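Local structure of putative uncharacterized protein (Legionella drancourtii, 4JVS) at residues Pro156-Lys159 and Met160-Ala164; Ile171-Leu174 and Arg175-Gln178; Ser271-Gln274 and Glu275-Asp278. The protein probably stimulates GTP hydrolysis by a host small GTPase, as the GTPase-activating domain of a Legionella effector delivered by the Dot/Icm secretion system. All coordinates share one frame; numbering follows the deposited sequence.

Interaction 1: residues Pro156-Lys159 and Met160-Ala164; sequences PWAK and MQRLA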
loop_
_atom_site.group_PDB
_atom_site.type_symbol
_atom_site.label_atom_id
_atom_site.label_comp_id
_atom_site.label_asym_id
_atom_site.label_seq_id
_atom_site.Cartn_x
_atom_site.Cartn_y
_atom_site.Cartn_z
ATOM N N PRO A 156 -4.342 -13.551 15.392
ATOM C CA PRO A 156 -3.778 -14.314 14.281
ATOM C C PRO A 156 -3.604 -13.393 13.084
ATOM O O PRO A 156 -2.541 -13.420 12.472
ATOM C CB PRO A 156 -4.856 -15.364 14.003
ATOM C CG PRO A 156 -5.557 -15.513 15.295
ATOM C CD PRO A 156 -5.596 -14.145 15.877
ATOM N N TRP A 157 -4.619 -12.576 12.797
ATOM C CA TRP A 157 -4.558 -11.578 11.727
ATOM C C TRP A 157 -3.312 -10.714 11.811
ATOM O O TRP A 157 -2.588 -10.561 10.828
ATOM C CB TRP A 157 -5.785 -10.661 11.745
ATOM C CG TRP A 157 -5.672 -9.558 10.753
ATOM C CD1 TRP A 157 -5.249 -8.281 10.987
ATOM C CD2 TRP A 157 -5.954 -9.636 9.348
ATOM N NE1 TRP A 157 -5.257 -7.556 9.815
ATOM C CE2 TRP A 157 -5.688 -8.366 8.796
ATOM C CE3 TRP A 157 -6.408 -10.655 8.506
ATOM C CZ2 TRP A 157 -5.862 -8.090 7.443
ATOM C CZ3 TRP A 157 -6.587 -10.378 7.170
ATOM C CH2 TRP A 157 -6.313 -9.106 6.648
ATOM N N ALA A 158 -3.064 -10.148 12.987
ATOM C CA ALA A 158 -1.918 -9.270 13.171
ATOM C C ALA A 158 -0.615 -10.011 12.923
ATOM O O ALA A 158 0.345 -9.420 12.434
ATOM C CB ALA A 158 -1.925 -8.669 14.558
ATOM N N LYS A 159 -0.589 -11.302 13.249
ATOM C CA LYS A 159 0.614 -12.105 13.056
ATOM C C LYS A 159 0.871 -12.413 11.584
ATOM O O LYS A 159 2.017 -12.384 11.129
ATOM C CB LYS A 159 0.554 -13.390 13.892
ATOM C CG LYS A 159 0.750 -13.134 15.387
ATOM C CD LYS A 159 0.480 -14.361 16.252
ATOM C CE LYS A 159 0.593 -14.036 17.741
ATOM N NZ LYS A 159 0.366 -15.240 18.589
ATOM N N MET A 160 -0.204 -12.697 10.848
ATOM C CA MET A 160 -0.130 -13.028 9.430
ATOM C C MET A 160 0.282 -11.811 8.633
ATOM O O MET A 160 1.114 -11.894 7.730
ATOM C CB MET A 160 -1.493 -13.485 8.928
ATOM C CG MET A 160 -2.039 -14.683 9.662
ATOM S SD MET A 160 -1.060 -16.161 9.377
ATOM C CE MET A 160 -1.573 -17.134 10.792
ATOM N N GLN A 161 -0.320 -10.679 8.969
ATOM C CA GLN A 161 -0.035 -9.427 8.289
ATOM C C GLN A 161 1.408 -9.002 8.554
ATOM O O GLN A 161 2.048 -8.341 7.734
ATOM C CB GLN A 161 -1.026 -8.366 8.762
ATOM C CG GLN A 161 -0.826 -6.997 8.189
ATOM C CD GLN A 161 -2.087 -6.453 7.575
ATOM O OE1 GLN A 161 -2.599 -7.011 6.606
ATOM N NE2 GLN A 161 -2.605 -5.356 8.133
ATOM N N ARG A 162 1.939 -9.454 9.650
ATOM C CA ARG A 162 3.222 -9.035 10.108
ATOM C C ARG A 162 4.271 -9.835 9.420
ATOM O O ARG A 162 5.321 -9.343 9.127
ATOM C CB ARG A 162 3.237 -9.285 11.598
ATOM C CG ARG A 162 4.305 -8.714 12.391
ATOM C CD ARG A 162 4.032 -9.049 13.798
ATOM N NE ARG A 162 3.112 -8.084 14.364
ATOM C CZ ARG A 162 2.337 -8.300 15.409
ATOM N NH1 ARG A 162 2.341 -9.463 16.004
ATOM N NH2 ARG A 162 1.544 -7.345 15.836
ATOM N N LEU A 163 3.978 -11.095 9.193
ATOM C CA LEU A 163 4.823 -11.980 8.398
ATOM C C LEU A 163 4.807 -11.523 6.944
ATOM O O LEU A 163 5.810 -11.564 6.238
ATOM C CB LEU A 163 4.292 -13.417 8.488
ATOM C CG LEU A 163 4.864 -14.452 7.511
ATOM C CD1 LEU A 163 6.274 -14.862 7.904
ATOM C CD2 LEU A 163 3.951 -15.671 7.374
ATOM N N ALA A 164 3.632 -11.089 6.518
ATOM C CA ALA A 164 3.415 -10.588 5.175
ATOM C C ALA A 164 4.284 -9.372 4.921
ATOM O O ALA A 164 5.031 -9.325 3.942
ATOM C CB ALA A 164 1.955 -10.233 4.999
#
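Trp157 and Gln161, one helical turn apart, meet through the benzo side of the indole and the carboxamide: Gln161 OE1 lies 3.5 Å from Trp157 CZ2. Ring and amide planes stand 62° apart, so the two flat groups do not stack. The amide's polar partner is elsewhere, since Gln161 NE2 hydrogen-bonds to Ser145 OG on helix 142-151; Gln161 also packs on a basic side chain of the other protein. The indole meets Phe95 and Tyr148, a place that suits a large flat apolar side chain. In the backbone the bonds run i to i+4: Gln161 N reaches Trp157 O at 2.9 Å, and Met160 N reaches Pro156 O at the same length. These are the first turns of helix 156-177 in the N-terminal subdomain of the LepB GAP domain; proline fits well in the first, having no N-H to offer to a preceding carbonyl, and the Ser155 hydroxyl takes up Ala158 N. The next step is looser. Arg162 N makes two weak bonds, to Ala158 O (3.2 Å) and Lys159 O (3.3 Å), whereas Leu163 N binds Lys159 O more regularly at 3.0 Å. With its chain turned at chi3 (-84°), Arg162 folds back to set one guanidinium face above Ala158 O; the Ala158 methyl, CB, lies 3.9 Å from Arg162 NH2. That nitrogen donates to Pro153 O, just ahead of the helix. Leu163 touches Phe202 and Val209 of helix 193-214.

Interaction 2: residues Ile171-Leu174 and Arg175-Gln178; sequences ILQL and RLIQ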
loop_
_atom_site.group_PDB
_atom_site.type_symbol
_atom_site.label_atom_id
_atom_site.label_comp_id
_atom_site.label_asym_id
_atom_site.label_seq_id
_atom_site.Cartn_x
_atom_site.Cartn_y
_atom_site.Cartn_z
ATOM N N ILE A 171 12.107 -7.848 0.078
ATOM C CA ILE A 171 12.113 -7.449 -1.317
ATOM C C ILE A 171 12.431 -5.969 -1.449
ATOM O O ILE A 171 13.163 -5.578 -2.349
ATOM C CB ILE A 171 10.749 -7.758 -1.966
ATOM C CG1 ILE A 171 10.480 -9.269 -1.894
ATOM C CG2 ILE A 171 10.699 -7.212 -3.382
ATOM C CD1 ILE A 171 9.278 -9.740 -2.657
ATOM N N LEU A 172 11.898 -5.160 -0.533
ATOM C CA LEU A 172 12.150 -3.716 -0.495
ATOM C C LEU A 172 13.635 -3.418 -0.318
ATOM O O LEU A 172 14.234 -2.663 -1.096
ATOM C CB LEU A 172 11.385 -3.076 0.666
ATOM C CG LEU A 172 10.932 -1.608 0.612
ATOM C CD1 LEU A 172 10.682 -1.065 2.004
ATOM C CD2 LEU A 172 11.885 -0.701 -0.127
ATOM N N GLN A 173 14.224 -3.993 0.725
ATOM C CA GLN A 173 15.621 -3.722 1.026
ATOM C C GLN A 173 16.529 -4.173 -0.116
ATOM O O GLN A 173 17.504 -3.490 -0.431
ATOM C CB GLN A 173 16.029 -4.354 2.358
ATOM C CG GLN A 173 15.206 -3.866 3.542
ATOM C CD GLN A 173 15.273 -2.361 3.742
ATOM O OE1 GLN A 173 16.258 -1.716 3.378
ATOM N NE2 GLN A 173 14.220 -1.795 4.324
ATOM N N LEU A 174 16.196 -5.299 -0.748
ATOM C CA LEU A 174 16.966 -5.780 -1.897
ATOM C C LEU A 174 16.875 -4.834 -3.100
ATOM O O LEU A 174 17.880 -4.558 -3.750
ATOM C CB LEU A 174 16.539 -7.195 -2.302
ATOM C CG LEU A 174 16.789 -8.313 -1.284
ATOM C CD1 LEU A 174 16.407 -9.672 -1.870
ATOM C CD2 LEU A 174 18.229 -8.311 -0.785
ATOM N N ARG A 175 15.669 -4.345 -3.386
ATOM C CA ARG A 175 15.446 -3.397 -4.479
ATOM C C ARG A 175 16.186 -2.092 -4.196
ATOM O O ARG A 175 16.710 -1.457 -5.114
ATOM C CB ARG A 175 13.945 -3.134 -4.672
ATOM C CG ARG A 175 13.505 -2.920 -6.122
ATOM C CD ARG A 175 12.735 -1.596 -6.332
ATOM N NE ARG A 175 11.602 -1.438 -5.416
ATOM C CZ ARG A 175 11.383 -0.360 -4.657
ATOM N NH1 ARG A 175 12.220 0.678 -4.699
ATOM N NH2 ARG A 175 10.323 -0.319 -3.850
ATOM N N LEU A 176 16.223 -1.701 -2.921
ATOM C CA LEU A 176 16.973 -0.517 -2.494
ATOM C C LEU A 176 18.481 -0.680 -2.718
ATOM O O LEU A 176 19.124 0.177 -3.316
ATOM C CB LEU A 176 16.683 -0.178 -1.023
ATOM C CG LEU A 176 15.358 0.535 -0.730
ATOM C CD1 LEU A 176 15.142 0.734 0.749
ATOM C CD2 LEU A 176 15.304 1.869 -1.437
ATOM N N ILE A 177 19.013 -1.770 -2.231
ATOM C CA ILE A 177 20.404 -2.085 -2.356
ATOM C C ILE A 177 20.766 -2.241 -3.787
ATOM O O ILE A 177 21.810 -1.857 -4.189
ATOM C CB ILE A 177 20.742 -3.349 -1.597
ATOM C CG1 ILE A 177 21.089 -2.989 -0.168
ATOM C CG2 ILE A 177 21.910 -4.026 -2.239
ATOM C CD1 ILE A 177 20.778 -4.061 0.825
ATOM N N GLN A 178 19.866 -2.783 -4.564
ATOM C CA GLN A 178 20.074 -2.988 -5.969
ATOM C C GLN A 178 20.216 -1.693 -6.695
ATOM O O GLN A 178 20.571 -1.689 -7.836
ATOM C CB GLN A 178 18.938 -3.777 -6.578
ATOM C CG GLN A 178 18.831 -3.664 -8.078
ATOM C CD GLN A 178 19.660 -4.682 -8.778
ATOM O OE1 GLN A 178 20.869 -4.650 -8.704
ATOM N NE2 GLN A 178 19.020 -5.596 -9.455
#
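The last turns of helix 156-177 bring Leu172 and Leu176 together on the side that meets another protein chain. Their side chains run side by side in the same direction, and Leu172 CD2 sits 3.7 Å from Leu176 CD1. Leu172 has CG turned away from its backbone N (chi1 -152°), which leans the CD2 branch forward along the helix. Gln173 lies alongside Leu176 too, with OE1 3.8 Å from Leu176 CD1; its NE2 is bound to Asn169 OD1 one turn earlier, a pairing that suits a buried amide. Arg175 comes obliquely to Leu172, with NH2 4.1 Å from Leu172 CD2. Bends at chi2 and chi3 swing its guanidinium back over the preceding turn. Beyond the helix, Arg175 NH1 forms a salt bridge to an acidic side chain of the other protein. In this N-terminal subdomain of the LepB GAP domain the surface therefore mixes leucines, which pack on the partner's backbone and an aromatic side chain, with a charged group for an acidic one; the Arg175 side chain is about 11 Å from the bound aluminum fluoride. Regular i to i+4 bonds hold the backbone: Arg175 N to Ile171 O, Leu176 N to Leu172 O, and Ile177 N to Gln173 O at 2.9 Å. Gln178 N bonds to Leu174 O at 2.8 Å. Leu174 and Ile177 instead pack against Leu195 of helix 193-214, a place for branched apolar residues.

Interaction 3: residues Ser271-Gln274 and Glu275-Asp278; sequences SLWQ and EVDD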
loop_
_atom_site.group_PDB
_atom_site.type_symbol
_atom_site.label_atom_id
_atom_site.label_comp_id
_atom_site.label_asym_id
_atom_site.label_seq_id
_atom_site.Cartn_x
_atom_site.Cartn_y
_atom_site.Cartn_z
ATOM N N SER A 271 -31.859 -6.280 -13.620
ATOM C CA SER A 271 -31.779 -5.145 -12.723
ATOM C C SER A 271 -30.444 -4.896 -12.085
ATOM O O SER A 271 -29.976 -3.791 -12.049
ATOM C CB SER A 271 -32.828 -5.272 -11.648
ATOM O OG SER A 271 -32.238 -5.623 -10.435
ATOM N N LEU A 272 -29.833 -5.950 -11.591
ATOM C CA LEU A 272 -28.468 -5.927 -11.064
ATOM C C LEU A 272 -27.450 -5.604 -12.155
ATOM O O LEU A 272 -26.527 -4.833 -11.934
ATOM C CB LEU A 272 -28.097 -7.249 -10.394
ATOM C CG LEU A 272 -28.743 -7.558 -9.049
ATOM C CD1 LEU A 272 -28.264 -8.915 -8.552
ATOM C CD2 LEU A 272 -28.439 -6.463 -8.036
ATOM N N TRP A 273 -27.637 -6.189 -13.331
ATOM C CA TRP A 273 -26.753 -5.942 -14.461
ATOM C C TRP A 273 -26.751 -4.483 -14.905
ATOM O O TRP A 273 -25.719 -3.950 -15.318
ATOM C CB TRP A 273 -27.143 -6.818 -15.645
ATOM C CG TRP A 273 -26.517 -6.353 -16.907
ATOM C CD1 TRP A 273 -27.144 -5.778 -17.969
ATOM C CD2 TRP A 273 -25.122 -6.393 -17.226
ATOM N NE1 TRP A 273 -26.225 -5.473 -18.948
ATOM C CE2 TRP A 273 -24.982 -5.834 -18.516
ATOM C CE3 TRP A 273 -23.986 -6.853 -16.559
ATOM C CZ2 TRP A 273 -23.743 -5.726 -19.142
ATOM C CZ3 TRP A 273 -22.762 -6.747 -17.183
ATOM C CH2 TRP A 273 -22.650 -6.186 -18.463
ATOM N N GLN A 274 -27.875 -3.820 -14.756
ATOM C CA GLN A 274 -27.984 -2.432 -15.101
ATOM C C GLN A 274 -27.084 -1.596 -14.264
ATOM O O GLN A 274 -26.438 -0.710 -14.740
ATOM C CB GLN A 274 -29.380 -1.995 -14.779
ATOM C CG GLN A 274 -30.133 -1.415 -15.941
ATOM C CD GLN A 274 -31.563 -1.195 -15.590
ATOM O OE1 GLN A 274 -31.926 -1.220 -14.432
ATOM N NE2 GLN A 274 -32.387 -0.983 -16.586
ATOM N N GLU A 275 -27.072 -1.870 -12.982
ATOM C CA GLU A 275 -26.191 -1.182 -12.091
ATOM C C GLU A 275 -24.770 -1.503 -12.363
ATOM O O GLU A 275 -23.924 -0.663 -12.239
ATOM C CB GLU A 275 -26.531 -1.505 -10.672
ATOM C CG GLU A 275 -28.007 -1.444 -10.419
ATOM C CD GLU A 275 -28.377 -0.317 -9.523
ATOM O OE1 GLU A 275 -28.017 -0.348 -8.354
ATOM O OE2 GLU A 275 -29.041 0.605 -9.990
ATOM N N VAL A 276 -24.502 -2.751 -12.680
ATOM C CA VAL A 276 -23.173 -3.180 -13.007
ATOM C C VAL A 276 -22.669 -2.539 -14.254
ATOM O O VAL A 276 -21.542 -2.159 -14.307
ATOM C CB VAL A 276 -23.091 -4.683 -13.166
ATOM C CG1 VAL A 276 -21.736 -5.079 -13.691
ATOM C CG2 VAL A 276 -23.317 -5.349 -11.843
ATOM N N ASP A 277 -23.514 -2.423 -15.258
ATOM C CA ASP A 277 -23.128 -1.830 -16.534
ATOM C C ASP A 277 -22.773 -0.343 -16.434
ATOM O O ASP A 277 -21.787 0.104 -17.019
ATOM C CB ASP A 277 -24.222 -2.038 -17.589
ATOM C CG ASP A 277 -23.769 -1.641 -18.993
ATOM O OD1 ASP A 277 -24.563 -0.990 -19.718
ATOM O OD2 ASP A 277 -22.625 -1.987 -19.373
ATOM N N ASP A 278 -23.563 0.436 -15.709
ATOM C CA ASP A 278 -23.280 1.865 -15.683
ATOM C C ASP A 278 -22.162 2.229 -14.695
ATOM O O ASP A 278 -21.661 3.362 -14.689
ATOM C CB ASP A 278 -24.557 2.712 -15.516
ATOM C CG ASP A 278 -25.239 2.499 -14.188
ATOM O OD1 ASP A 278 -24.561 2.552 -13.137
ATOM O OD2 ASP A 278 -26.467 2.294 -14.199
#
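Glu275 meets the preceding turn through its aliphatic part: CG rests 3.5 Å from Ser271 O, and the side chain leans back along the helix toward its start. It also touches Leu246 of helix 243-253. Val276 comes next, buried and compact, its CG1 4.0 Å from Trp273 CZ3, the two side chains crossing at about a right angle. Its N-H bonds to Leu272 O at 3.0 Å. This is helix 271-280 of the C-terminal subdomain of the LepB GAP domain, and its inner side, formed by Leu272, Trp273 and Val276, packs on helices 243-253, 261-267 and 292-306, where apolar residues belong. Asp277 then places CB over one face of the Trp273 six-membered ring, a CH-pi contact 4.3 Å from the centroid and 24° off the normal. CG lies opposite the backbone N (chi1 -171°), carrying the carboxylate past the ring's rim, with OD2 3.9 Å from Trp273 CZ2 and the carboxylate plane only 15° from that of the ring. Asp277 N bonds to Trp273 O at 2.7 Å. At Asp278 the N-H donates to Gln274 O at 3.2 Å, and an acidic side chain suits this exposed place.

Overall arrangement
All three interactions are consecutive turns within single helices, met along the chain in the order 1, 2, 3. Interactions 1 and 2 share helix 156-177 of the N-terminal subdomain, near its beginning and its end, with centres about 22 Å apart; helix 193-214 packs against both. Interaction 3 lies in helix 271-280 of the C-terminal subdomain, on the other side of the chain's centre, with its centre about 37 Å from that of interaction 1 and 44 Å from that of interaction 2. Side chains of both earlier contacts come within about 11 to 13 Å of the aluminum fluoride, but interaction 2 meets the partner protein through four residues against one, whereas 271-278 does not touch that partner.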